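Local coordinates for protein leucine--tRNA ligase (Agrobacterium radiobacter, PDB 5AH5) that probably charges tRNA(Leu) with leucine at the expense of ATP, as a zinc-containing class I aminoacyl-tRNA synthetase, at residues Glu37-Thr42 with Ser494-Arg499; His73-Asp78 with Arg108-Leu113. All blocks are in the same frame, centred on the assembly; numbering follows the deposited sequence.

How the interactions relate
Both contacts are buried, and both have one segment in a loop that follows a strand of the parallel nucleotide-binding sheet: 37-42 comes after strand 32-37, while the loop 73-78 comes after the neighbouring strand 70-72. The two loops are joined directly, through Glu37 OE2 to His73 NE2 and Pro40 O to Asp78 N, and both reach the leucyl part of the bound adenylate analogue. Interaction 1 lies nearer the centre of the chain and is aromatic, with a polar hydroxyl among its atoms, beside the leucine side chain. Interaction 2, about 12 Å away between centres, is apolar and sulfur-rich, and packs the second loop against helix 95-112.

Interaction 1: Glu37-Thr42 with Ser494-Arg499; sequences EMFPYT and SWYFLR. With LSS (5'-O-(L-leucylsulfamoyl)adenosine), chain I.
A face-to-face aromatic stack in the buried core of the catalytic domain joins the loop after strand 32-37 to the turn 494-499, two parts of the chain more than 450 residues apart. The rings of Phe39 and Tyr496 lie almost parallel, their planes at 6° and their centroids 3.5 Å apart, and the two side chains run past each other in opposite directions. Phe39 CD1 sits over the hydroxyl end of the tyrosine, 3.3 Å from Tyr496 CZ, while Phe39 CZ lies near Tyr496 CG. Phe39 places CG between its backbone N and carbonyl carbon (chi1 78°), and Tyr496 does the same; with this first torsion each ring is carried toward the other segment. At the far end of its ring, Tyr496 OH accepts a weak but nearly straight bond from Phe39 N (3.4 Å, 169°); its stronger partner is Tyr523 OH. Pro40, Tyr41 and Thr42 open the predicted HIGH motif of the class I Rossmann-type fold, and segment 37-42 runs alongside the leucyl and sulfamoyl groups of the ligand and reaches the ribose through Met38. Phe39 O takes a hydrogen bond from the ligand amine N4 at 2.9 Å, and Tyr41 lays a ring face over that amine. The leucine methyl C11 meets the Phe39 ring at its edge and comes within 3.6 Å of Tyr496 OH, placing the stacked pair along the wall of the leucine pocket.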
ATOM      1  N   GLU B  37      -8.062   3.237  -1.261  1.00 22.76           N
ATOM      2  CA  GLU B  37      -7.277   2.360  -2.082  1.00 23.56           C
ATOM      3  C   GLU B  37      -6.269   3.232  -2.831  1.00 25.22           C
ATOM      4  O   GLU B  37      -6.447   4.469  -2.963  1.00 25.08           O
ATOM      5  CB  GLU B  37      -8.131   1.736  -3.153  1.00 28.04           C
ATOM      6  CG  GLU B  37      -9.339   0.935  -2.719  1.00 29.50           C
ATOM      7  CD  GLU B  37     -10.616   1.691  -2.851  1.00 32.31           C
ATOM      8  OE1 GLU B  37     -10.699   2.570  -3.744  1.00 33.96           O
ATOM      9  OE2 GLU B  37     -11.577   1.377  -2.074  1.00 32.81           O
ATOM     10  N   MET B  38      -5.228   2.589  -3.336  1.00 24.78           N
ATOM     11  CA  MET B  38      -4.191   3.318  -4.082  1.00 26.09           C
ATOM     12  C   MET B  38      -4.750   3.861  -5.374  1.00 22.11           C
ATOM     13  O   MET B  38      -5.159   3.104  -6.280  1.00 23.60           O
ATOM     14  CB  MET B  38      -2.942   2.479  -4.296  1.00 26.84           C
ATOM     15  CG  MET B  38      -2.154   2.270  -3.043  1.00 25.15           C
ATOM     16  SD  MET B  38      -0.723   1.272  -3.452  1.00 28.50           S
ATOM     17  CE  MET B  38      -0.174   0.756  -1.860  1.00 29.97           C
ATOM     18  N   PHE B  39      -4.869   5.203  -5.416  1.00 21.99           N
ATOM     19  CA  PHE B  39      -5.465   5.906  -6.589  1.00 21.49           C
ATOM     20  C   PHE B  39      -4.681   5.655  -7.886  1.00 18.34           C
ATOM     21  O   PHE B  39      -3.507   5.400  -7.836  1.00 17.90           O
ATOM     22  CB  PHE B  39      -5.796   7.386  -6.264  1.00 24.14           C
ATOM     23  CG  PHE B  39      -4.626   8.378  -6.257  1.00 26.09           C
ATOM     24  CD1 PHE B  39      -3.343   8.037  -5.854  1.00 25.47           C
ATOM     25  CD2 PHE B  39      -4.875   9.730  -6.522  1.00 24.55           C
ATOM     26  CE1 PHE B  39      -2.355   8.986  -5.808  1.00 25.78           C
ATOM     27  CE2 PHE B  39      -3.865  10.671  -6.472  1.00 23.41           C
ATOM     28  CZ  PHE B  39      -2.620  10.325  -6.087  1.00 22.99           C
ATOM     29  N   PRO B  40      -5.362   5.488  -9.001  1.00 17.23           N
ATOM     30  CA  PRO B  40      -4.713   5.030 -10.183  1.00 21.73           C
ATOM     31  C   PRO B  40      -3.971   6.124 -11.022  1.00 25.06           C
ATOM     32  O   PRO B  40      -4.392   7.269 -11.041  1.00 24.27           O
ATOM     33  CB  PRO B  40      -5.849   4.522 -11.008  1.00 21.02           C
ATOM     34  CG  PRO B  40      -6.964   5.352 -10.654  1.00 19.55           C
ATOM     35  CD  PRO B  40      -6.779   5.681  -9.208  1.00 18.33           C
ATOM     36  N   TYR B  41      -2.927   5.728 -11.747  1.00 25.79           N
ATOM     37  CA  TYR B  41      -2.300   6.616 -12.764  1.00 25.70           C
ATOM     38  C   TYR B  41      -3.260   6.800 -13.907  1.00 25.13           C
ATOM     39  O   TYR B  41      -3.895   5.867 -14.404  1.00 22.61           O
ATOM     40  CB  TYR B  41      -0.972   6.046 -13.292  1.00 25.37           C
ATOM     41  CG  TYR B  41       0.163   6.025 -12.258  1.00 25.56           C
ATOM     42  CD1 TYR B  41       0.600   7.212 -11.660  1.00 23.23           C
ATOM     43  CD2 TYR B  41       0.802   4.824 -11.882  1.00 24.33           C
ATOM     44  CE1 TYR B  41       1.634   7.230 -10.781  1.00 22.92           C
ATOM     45  CE2 TYR B  41       1.867   4.848 -10.949  1.00 24.63           C
ATOM     46  CZ  TYR B  41       2.238   6.033 -10.386  1.00 26.02           C
ATOM     47  OH  TYR B  41       3.242   6.118  -9.442  1.00 26.76           O
ATOM     48  N   THR B  42      -3.296   7.995 -14.446  1.00 26.24           N
ATOM     49  CA  THR B  42      -4.151   8.247 -15.586  1.00 28.62           C
ATOM     50  C   THR B  42      -3.418   7.929 -16.898  1.00 32.61           C
ATOM     51  O   THR B  42      -3.285   8.809 -17.788  1.00 32.52           O
ATOM     52  CB  THR B  42      -4.646   9.715 -15.547  1.00 27.52           C
ATOM     53  OG1 THR B  42      -3.499  10.577 -15.461  1.00 27.14           O
ATOM     54  CG2 THR B  42      -5.495   9.894 -14.331  1.00 27.24           C
ATOM     55  N   SER B 494       2.523  11.446  -2.189  1.00 29.49           N
ATOM     56  CA  SER B 494       2.992  11.277  -0.865  1.00 29.37           C
ATOM     57  C   SER B 494       2.069  11.837   0.236  1.00 30.32           C
ATOM     58  O   SER B 494       2.280  11.519   1.402  1.00 31.04           O
ATOM     59  CB  SER B 494       4.394  11.862  -0.698  1.00 30.45           C
ATOM     60  OG  SER B 494       4.371  13.285  -0.743  1.00 35.43           O
ATOM     61  N   TRP B 495       1.108  12.678  -0.130  1.00 28.35           N
ATOM     62  CA  TRP B 495       0.227  13.363   0.801  1.00 26.25           C
ATOM     63  C   TRP B 495      -1.217  13.493   0.291  1.00 24.48           C
ATOM     64  O   TRP B 495      -2.051  14.082   0.952  1.00 23.31           O
ATOM     65  CB  TRP B 495       0.803  14.722   1.103  1.00 28.76           C
ATOM     66  CG  TRP B 495       0.614  15.730  -0.029  1.00 26.71           C
ATOM     67  CD1 TRP B 495       1.349  15.800  -1.157  1.00 30.27           C
ATOM     68  CD2 TRP B 495      -0.393  16.748  -0.153  1.00 26.52           C
ATOM     69  NE1 TRP B 495       0.889  16.809  -1.987  1.00 26.71           N
ATOM     70  CE2 TRP B 495      -0.184  17.400  -1.393  1.00 28.02           C
ATOM     71  CE3 TRP B 495      -1.417  17.204   0.668  1.00 25.29           C
ATOM     72  CZ2 TRP B 495      -0.980  18.435  -1.820  1.00 26.75           C
ATOM     73  CZ3 TRP B 495      -2.197  18.199   0.259  1.00 24.64           C
ATOM     74  CH2 TRP B 495      -1.968  18.850  -0.985  1.00 27.51           C
ATOM     75  N   TYR B 496      -1.557  12.910  -0.853  1.00 22.70           N
ATOM     76  CA  TYR B 496      -2.915  13.112  -1.420  1.00 23.32           C
ATOM     77  C   TYR B 496      -4.078  12.717  -0.531  1.00 24.24           C
ATOM     78  O   TYR B 496      -5.208  13.242  -0.670  1.00 21.34           O
ATOM     79  CB  TYR B 496      -3.052  12.345  -2.743  1.00 23.10           C
ATOM     80  CG  TYR B 496      -3.241  10.806  -2.666  1.00 23.76           C
ATOM     81  CD1 TYR B 496      -2.201   9.968  -2.344  1.00 22.88           C
ATOM     82  CD2 TYR B 496      -4.459  10.230  -2.960  1.00 22.77           C
ATOM     83  CE1 TYR B 496      -2.364   8.580  -2.304  1.00 24.53           C
ATOM     84  CE2 TYR B 496      -4.650   8.835  -2.930  1.00 24.55           C
ATOM     85  CZ  TYR B 496      -3.617   8.024  -2.582  1.00 25.56           C
ATOM     86  OH  TYR B 496      -3.785   6.658  -2.542  1.00 25.59           O
ATOM     87  N   PHE B 497      -3.825  11.680   0.269  1.00 24.59           N
ATOM     88  CA  PHE B 497      -4.794  11.156   1.207  1.00 25.23           C
ATOM     89  C   PHE B 497      -5.158  12.209   2.287  1.00 25.39           C
ATOM     90  O   PHE B 497      -6.247  12.130   2.897  1.00 31.50           O
ATOM     91  CB  PHE B 497      -4.291   9.817   1.855  1.00 23.33           C
ATOM     92  CG  PHE B 497      -2.868   9.898   2.349  1.00 24.66           C
ATOM     93  CD1 PHE B 497      -2.585  10.348   3.595  1.00 23.29           C
ATOM     94  CD2 PHE B 497      -1.818   9.608   1.524  1.00 26.66           C
ATOM     95  CE1 PHE B 497      -1.291  10.471   4.013  1.00 22.93           C
ATOM     96  CE2 PHE B 497      -0.504   9.742   1.934  1.00 23.20           C
ATOM     97  CZ  PHE B 497      -0.243  10.197   3.178  1.00 23.24           C
ATOM     98  N   LEU B 498      -4.223  13.110   2.598  1.00 27.42           N
ATOM     99  CA  LEU B 498      -4.525  14.287   3.421  1.00 27.41           C
ATOM    100  C   LEU B 498      -5.275  15.430   2.732  1.00 29.03           C
ATOM    101  O   LEU B 498      -5.673  16.402   3.422  1.00 28.07           O
ATOM    102  CB  LEU B 498      -3.240  14.836   4.074  1.00 26.26           C
ATOM    103  CG  LEU B 498      -2.372  13.829   4.756  1.00 26.22           C
ATOM    104  CD1 LEU B 498      -1.045  14.453   5.159  1.00 28.89           C
ATOM    105  CD2 LEU B 498      -3.144  13.194   5.906  1.00 28.32           C
ATOM    106  N   ARG B 499      -5.478  15.337   1.408  1.00 28.29           N
ATOM    107  CA  ARG B 499      -6.128  16.378   0.656  1.00 25.75           C
ATOM    108  C   ARG B 499      -7.551  16.068   0.370  1.00 25.47           C
ATOM    109  O   ARG B 499      -8.406  16.991   0.266  1.00 22.37           O
ATOM    110  CB  ARG B 499      -5.356  16.622  -0.670  1.00 28.11           C
ATOM    111  CG  ARG B 499      -5.999  17.591  -1.640  1.00 27.19           C
ATOM    112  CD  ARG B 499      -5.848  19.019  -1.131  1.00 27.88           C
ATOM    113  NE  ARG B 499      -6.305  20.014  -2.111  1.00 30.53           N
ATOM    114  CZ  ARG B 499      -6.349  21.340  -1.883  1.00 29.68           C
ATOM    115  NH1 ARG B 499      -5.957  21.835  -0.713  1.00 27.88           N
ATOM    116  NH2 ARG B 499      -6.797  22.141  -2.830  1.00 27.58           N
TER
HETATM  117  C1  LSS I1818      -0.504   3.373  -8.956  1.00 26.69           C
HETATM  118  N1  LSS I1818      -3.831  -6.793 -10.144  1.00 26.41           N
HETATM  119  O1  LSS I1818       0.159   2.395  -8.691  1.00 28.41           O
HETATM  120  S1  LSS I1818      -1.790   2.169 -10.680  1.00 26.30           S
HETATM  121  C2  LSS I1818      -4.060  -6.290  -8.933  1.00 29.83           C
HETATM  122  N2  LSS I1818      -1.444   3.385  -9.884  1.00 25.39           N
HETATM  123  O2  LSS I1818      -1.507  -2.423  -7.225  1.00 28.72           O
HETATM  124  N3  LSS I1818      -3.925  -4.977  -8.644  1.00 30.16           N
HETATM  125  O3  LSS I1818      -2.933  -0.594  -5.732  1.00 27.32           O
HETATM  126  C4  LSS I1818      -3.547  -4.136  -9.635  1.00 29.75           C
HETATM  127  N4  LSS I1818      -0.861   5.845  -8.875  1.00 23.97           N
HETATM  128  O4  LSS I1818      -4.292  -0.825  -8.729  1.00 25.84           O
HETATM  129  C5  LSS I1818      -3.209  -4.617 -10.894  1.00 30.17           C
HETATM  130  O5  LSS I1818      -2.355   1.069  -9.670  1.00 29.97           O
HETATM  131  C6  LSS I1818      -3.334  -5.974 -11.137  1.00 31.26           C
HETATM  132  N6  LSS I1818      -3.064  -6.441 -12.384  1.00 27.78           N
HETATM  133  C7  LSS I1818      -0.195   5.741  -5.835  1.00 20.27           C
HETATM  134  N7  LSS I1818      -2.817  -3.560 -11.650  1.00 32.34           N
HETATM  135  C8  LSS I1818      -2.853  -2.447 -10.867  1.00 30.58           C
HETATM  136  C9  LSS I1818      -0.549   4.560  -6.742  1.00 22.91           C
HETATM  137  N9  LSS I1818      -3.330  -2.811  -9.648  1.00 30.27           N
HETATM  138  CA  LSS I1818      -0.218   4.663  -8.243  1.00 26.07           C
HETATM  139  C10 LSS I1818       1.334   5.835  -5.715  1.00 24.17           C
HETATM  140  C11 LSS I1818      -0.945   5.548  -4.469  1.00 20.24           C
HETATM  141  O1A LSS I1818      -0.742   1.453 -11.420  1.00 25.13           O
HETATM  142  C21 LSS I1818      -3.500  -1.974  -8.477  1.00 25.88           C
HETATM  143  C22 LSS I1818      -2.202  -1.458  -7.961  1.00 26.36           C
HETATM  144  C23 LSS I1818      -2.628  -0.256  -7.114  1.00 27.04           C
HETATM  145  C24 LSS I1818      -3.844   0.217  -7.884  1.00 25.13           C
HETATM  146  C25 LSS I1818      -3.514   1.327  -8.883  1.00 27.58           C
HETATM  147  O2A LSS I1818      -2.916   2.396 -11.561  1.00 20.07           O

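Interaction 2: His73-Asp78 with Arg108-Leu113; sequences HPMGWD and RSMMQL. With LSS (5'-O-(L-leucylsulfamoyl)adenosine), chain I.
The indole of Trp77 has Met75 CG over one face, 4.2 Å above the plane and displaced toward the rim, while the thioether of Met110 approaches the far end of its six-membered ring obliquely. Met110 CE is 3.8 Å from Trp77 CH2, and the sulfur, 67° off the ring normal and 5.1 Å from the centroid of that ring, makes a Met-aromatic contact. Met110 reaches in from helix 95-112 with its chain extended beyond CG (chi2 -177°), meeting Trp77 from the opposite direction. Met75 instead folds back at chi2 and chi3 and crosses Met110 at about a right angle, its CG 3.8 Å from Met110 SD. The Met110 tip thus butts into the notch where Met75 and the indole meet. The arrangement packs the loop after strand 70-72 of the parallel Rossmann-type sheet against a helix that follows it in the chain. The polar edge of Trp77 is engaged elsewhere, its NE1 bonded to Glu122. Next along the loop, Asp78 OD2 accepts a hydrogen bond of 2.6 Å from the ligand amine N4. Between 73-78 and 108-113 the contact is made by thioether and aromatic carbon, so it rests on dispersion and shape, whereas the carboxylate of Asp78, at the ligand end of the same loop, probably favours a protonated leucyl amine.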
ATOM      1  N   HIS B  73     -14.923   7.317   1.798  1.00 25.60           N
ATOM      2  CA  HIS B  73     -14.367   6.454   0.791  1.00 22.95           C
ATOM      3  C   HIS B  73     -14.191   7.267  -0.527  1.00 21.46           C
ATOM      4  O   HIS B  73     -15.089   7.346  -1.307  1.00 26.36           O
ATOM      5  CB  HIS B  73     -15.330   5.365   0.517  1.00 21.35           C
ATOM      6  CG  HIS B  73     -14.807   4.288  -0.364  1.00 20.57           C
ATOM      7  ND1 HIS B  73     -15.638   3.590  -1.209  1.00 21.09           N
ATOM      8  CD2 HIS B  73     -13.585   3.718  -0.477  1.00 21.48           C
ATOM      9  CE1 HIS B  73     -14.957   2.689  -1.873  1.00 20.30           C
ATOM     10  NE2 HIS B  73     -13.704   2.733  -1.435  1.00 22.63           N
ATOM     11  N   PRO B  74     -13.005   7.774  -0.793  1.00 23.23           N
ATOM     12  CA  PRO B  74     -12.864   8.772  -1.862  1.00 21.55           C
ATOM     13  C   PRO B  74     -12.049   8.205  -2.988  1.00 24.94           C
ATOM     14  O   PRO B  74     -11.386   7.200  -2.810  1.00 24.76           O
ATOM     15  CB  PRO B  74     -12.029   9.840  -1.152  1.00 22.26           C
ATOM     16  CG  PRO B  74     -11.048   9.044  -0.368  1.00 21.63           C
ATOM     17  CD  PRO B  74     -11.820   7.801   0.106  1.00 21.58           C
ATOM     18  N   MET B  75     -12.012   8.900  -4.115  1.00 23.40           N
ATOM     19  CA  MET B  75     -11.258   8.467  -5.280  1.00 23.26           C
ATOM     20  C   MET B  75     -10.829   9.737  -6.062  1.00 26.62           C
ATOM     21  O   MET B  75     -11.497  10.782  -6.098  1.00 22.71           O
ATOM     22  CB  MET B  75     -12.091   7.531  -6.197  1.00 23.52           C
ATOM     23  CG  MET B  75     -11.398   7.109  -7.537  1.00 25.53           C
ATOM     24  SD  MET B  75      -9.790   6.383  -7.299  1.00 28.67           S
ATOM     25  CE  MET B  75     -10.256   4.915  -6.310  1.00 28.82           C
ATOM     26  N   GLY B  76      -9.684   9.627  -6.660  1.00 27.70           N
ATOM     27  CA  GLY B  76      -9.127  10.733  -7.422  1.00 27.52           C
ATOM     28  C   GLY B  76      -8.021  10.134  -8.281  1.00 27.06           C
ATOM     29  O   GLY B  76      -7.928   8.902  -8.426  1.00 24.17           O
ATOM     30  N   TRP B  77      -7.206  10.996  -8.848  1.00 25.03           N
ATOM     31  CA  TRP B  77      -6.472  10.677 -10.086  1.00 24.81           C
ATOM     32  C   TRP B  77      -5.016  11.036  -9.912  1.00 26.37           C
ATOM     33  O   TRP B  77      -4.700  12.189  -9.659  1.00 24.32           O
ATOM     34  CB  TRP B  77      -7.120  11.460 -11.219  1.00 24.44           C
ATOM     35  CG  TRP B  77      -8.619  11.226 -11.205  1.00 25.25           C
ATOM     36  CD1 TRP B  77      -9.573  12.120 -10.844  1.00 24.13           C
ATOM     37  CD2 TRP B  77      -9.308   9.971 -11.391  1.00 26.48           C
ATOM     38  NE1 TRP B  77     -10.810  11.577 -10.961  1.00 24.11           N
ATOM     39  CE2 TRP B  77     -10.682  10.235 -11.268  1.00 25.57           C
ATOM     40  CE3 TRP B  77      -8.898   8.668 -11.678  1.00 27.53           C
ATOM     41  CZ2 TRP B  77     -11.649   9.233 -11.366  1.00 25.42           C
ATOM     42  CZ3 TRP B  77      -9.882   7.650 -11.819  1.00 28.35           C
ATOM     43  CH2 TRP B  77     -11.236   7.939 -11.656  1.00 27.34           C
ATOM     44  N   ASP B  78      -4.138  10.040 -10.010  1.00 24.03           N
ATOM     45  CA  ASP B  78      -2.672  10.240  -9.977  1.00 24.17           C
ATOM     46  C   ASP B  78      -2.261  10.580 -11.451  1.00 26.20           C
ATOM     47  O   ASP B  78      -1.920   9.717 -12.231  1.00 24.52           O
ATOM     48  CB  ASP B  78      -2.019   8.989  -9.426  1.00 26.91           C
ATOM     49  CG  ASP B  78      -0.675   9.222  -8.768  1.00 28.99           C
ATOM     50  OD1 ASP B  78      -0.187  10.358  -8.742  1.00 27.35           O
ATOM     51  OD2 ASP B  78      -0.102   8.224  -8.217  1.00 24.99           O
ATOM     52  N   ARG B 108     -16.131   6.841 -15.364  1.00 21.70           N
ATOM     53  CA  ARG B 108     -17.296   6.172 -15.901  1.00 27.14           C
ATOM     54  C   ARG B 108     -17.292   4.622 -15.579  1.00 28.11           C
ATOM     55  O   ARG B 108     -18.326   4.070 -15.282  1.00 25.31           O
ATOM     56  CB  ARG B 108     -17.438   6.325 -17.397  1.00 34.89           C
ATOM     57  CG  ARG B 108     -17.955   7.671 -17.891  1.00 50.88           C
ATOM     58  CD  ARG B 108     -18.168   7.707 -19.410  1.00 59.55           C
ATOM     59  NE  ARG B 108     -17.790   9.054 -19.885  1.00 73.53           N
ATOM     60  CZ  ARG B 108     -16.666   9.399 -20.536  1.00 65.93           C
ATOM     61  NH1 ARG B 108     -15.744   8.507 -20.928  1.00 59.87           N
ATOM     62  NH2 ARG B 108     -16.495  10.679 -20.849  1.00 73.23           N
ATOM     63  N   SER B 109     -16.168   3.966 -15.748  1.00 24.42           N
ATOM     64  CA  SER B 109     -16.069   2.517 -15.533  1.00 26.08           C
ATOM     65  C   SER B 109     -16.413   2.195 -14.043  1.00 27.18           C
ATOM     66  O   SER B 109     -17.227   1.283 -13.757  1.00 27.36           O
ATOM     67  CB  SER B 109     -14.666   2.089 -15.872  1.00 26.98           C
ATOM     68  OG  SER B 109     -14.541   2.079 -17.262  1.00 29.61           O
ATOM     69  N   MET B 110     -15.852   3.028 -13.145  1.00 26.77           N
ATOM     70  CA  MET B 110     -16.083   2.943 -11.721  1.00 26.51           C
ATOM     71  C   MET B 110     -17.552   3.082 -11.308  1.00 28.96           C
ATOM     72  O   MET B 110     -18.080   2.249 -10.546  1.00 28.92           O
ATOM     73  CB  MET B 110     -15.236   3.953 -10.974  1.00 22.67           C
ATOM     74  CG  MET B 110     -13.785   3.675 -11.072  1.00 21.28           C
ATOM     75  SD  MET B 110     -12.948   4.851 -10.103  1.00 26.21           S
ATOM     76  CE  MET B 110     -11.241   4.401 -10.251  1.00 22.48           C
ATOM     77  N   MET B 111     -18.202   4.113 -11.805  1.00 27.31           N
ATOM     78  CA  MET B 111     -19.612   4.324 -11.592  1.00 30.38           C
ATOM     79  C   MET B 111     -20.437   3.184 -12.158  1.00 32.33           C
ATOM     80  O   MET B 111     -21.389   2.751 -11.507  1.00 33.39           O
ATOM     81  CB  MET B 111     -20.092   5.676 -12.133  1.00 29.21           C
ATOM     82  CG  MET B 111     -19.427   6.860 -11.480  1.00 31.08           C
ATOM     83  SD  MET B 111     -19.869   8.514 -12.167  1.00 36.43           S
ATOM     84  CE  MET B 111     -19.739   8.386 -13.945  1.00 40.94           C
ATOM     85  N   GLN B 112     -20.057   2.649 -13.300  1.00 31.25           N
ATOM     86  CA  GLN B 112     -20.809   1.550 -13.889  1.00 32.88           C
ATOM     87  C   GLN B 112     -20.669   0.209 -13.103  1.00 27.02           C
ATOM     88  O   GLN B 112     -21.538  -0.606 -13.220  1.00 23.65           O
ATOM     89  CB  GLN B 112     -20.430   1.320 -15.346  1.00 33.82           C
ATOM     90  CG  GLN B 112     -20.952   2.470 -16.223  1.00 48.21           C
ATOM     91  CD  GLN B 112     -20.403   2.471 -17.646  1.00 50.57           C
ATOM     92  OE1 GLN B 112     -19.750   1.523 -18.068  1.00 56.59           O
ATOM     93  NE2 GLN B 112     -20.694   3.535 -18.397  1.00 60.52           N
ATOM     94  N   LEU B 113     -19.559   0.058 -12.392  1.00 23.21           N
ATOM     95  CA  LEU B 113     -19.318  -1.002 -11.438  1.00 28.59           C
ATOM     96  C   LEU B 113     -20.045  -0.826 -10.122  1.00 27.52           C
ATOM     97  O   LEU B 113     -20.060  -1.752  -9.340  1.00 31.06           O
ATOM     98  CB  LEU B 113     -17.823  -1.193 -11.180  1.00 25.97           C
ATOM     99  CG  LEU B 113     -17.229  -2.080 -12.291  1.00 27.70           C
ATOM    100  CD1 LEU B 113     -15.797  -1.744 -12.540  1.00 27.97           C
ATOM    101  CD2 LEU B 113     -17.297  -3.602 -11.945  1.00 31.99           C
TER
HETATM  102  C1  LSS I1818      -0.504   3.373  -8.956  1.00 26.69           C
HETATM  103  N1  LSS I1818      -3.831  -6.793 -10.144  1.00 26.41           N
HETATM  104  O1  LSS I1818       0.159   2.395  -8.691  1.00 28.41           O
HETATM  105  S1  LSS I1818      -1.790   2.169 -10.680  1.00 26.30           S
HETATM  106  C2  LSS I1818      -4.060  -6.290  -8.933  1.00 29.83           C
HETATM  107  N2  LSS I1818      -1.444   3.385  -9.884  1.00 25.39           N
HETATM  108  O2  LSS I1818      -1.507  -2.423  -7.225  1.00 28.72           O
HETATM  109  N3  LSS I1818      -3.925  -4.977  -8.644  1.00 30.16           N
HETATM  110  O3  LSS I1818      -2.933  -0.594  -5.732  1.00 27.32           O
HETATM  111  C4  LSS I1818      -3.547  -4.136  -9.635  1.00 29.75           C
HETATM  112  N4  LSS I1818      -0.861   5.845  -8.875  1.00 23.97           N
HETATM  113  O4  LSS I1818      -4.292  -0.825  -8.729  1.00 25.84           O
HETATM  114  C5  LSS I1818      -3.209  -4.617 -10.894  1.00 30.17           C
HETATM  115  O5  LSS I1818      -2.355   1.069  -9.670  1.00 29.97           O
HETATM  116  C6  LSS I1818      -3.334  -5.974 -11.137  1.00 31.26           C
HETATM  117  N6  LSS I1818      -3.064  -6.441 -12.384  1.00 27.78           N
HETATM  118  C7  LSS I1818      -0.195   5.741  -5.835  1.00 20.27           C
HETATM  119  N7  LSS I1818      -2.817  -3.560 -11.650  1.00 32.34           N
HETATM  120  C8  LSS I1818      -2.853  -2.447 -10.867  1.00 30.58           C
HETATM  121  C9  LSS I1818      -0.549   4.560  -6.742  1.00 22.91           C
HETATM  122  N9  LSS I1818      -3.330  -2.811  -9.648  1.00 30.27           N
HETATM  123  CA  LSS I1818      -0.218   4.663  -8.243  1.00 26.07           C
HETATM  124  C10 LSS I1818       1.334   5.835  -5.715  1.00 24.17           C
HETATM  125  C11 LSS I1818      -0.945   5.548  -4.469  1.00 20.24           C
HETATM  126  O1A LSS I1818      -0.742   1.453 -11.420  1.00 25.13           O
HETATM  127  C21 LSS I1818      -3.500  -1.974  -8.477  1.00 25.88           C
HETATM  128  C22 LSS I1818      -2.202  -1.458  -7.961  1.00 26.36           C
HETATM  129  C23 LSS I1818      -2.628  -0.256  -7.114  1.00 27.04           C
HETATM  130  C24 LSS I1818      -3.844   0.217  -7.884  1.00 25.13           C
HETATM  131  C25 LSS I1818      -3.514   1.327  -8.883  1.00 27.58           C
HETATM  132  O2A LSS I1818      -2.916   2.396 -11.561  1.00 20.07           O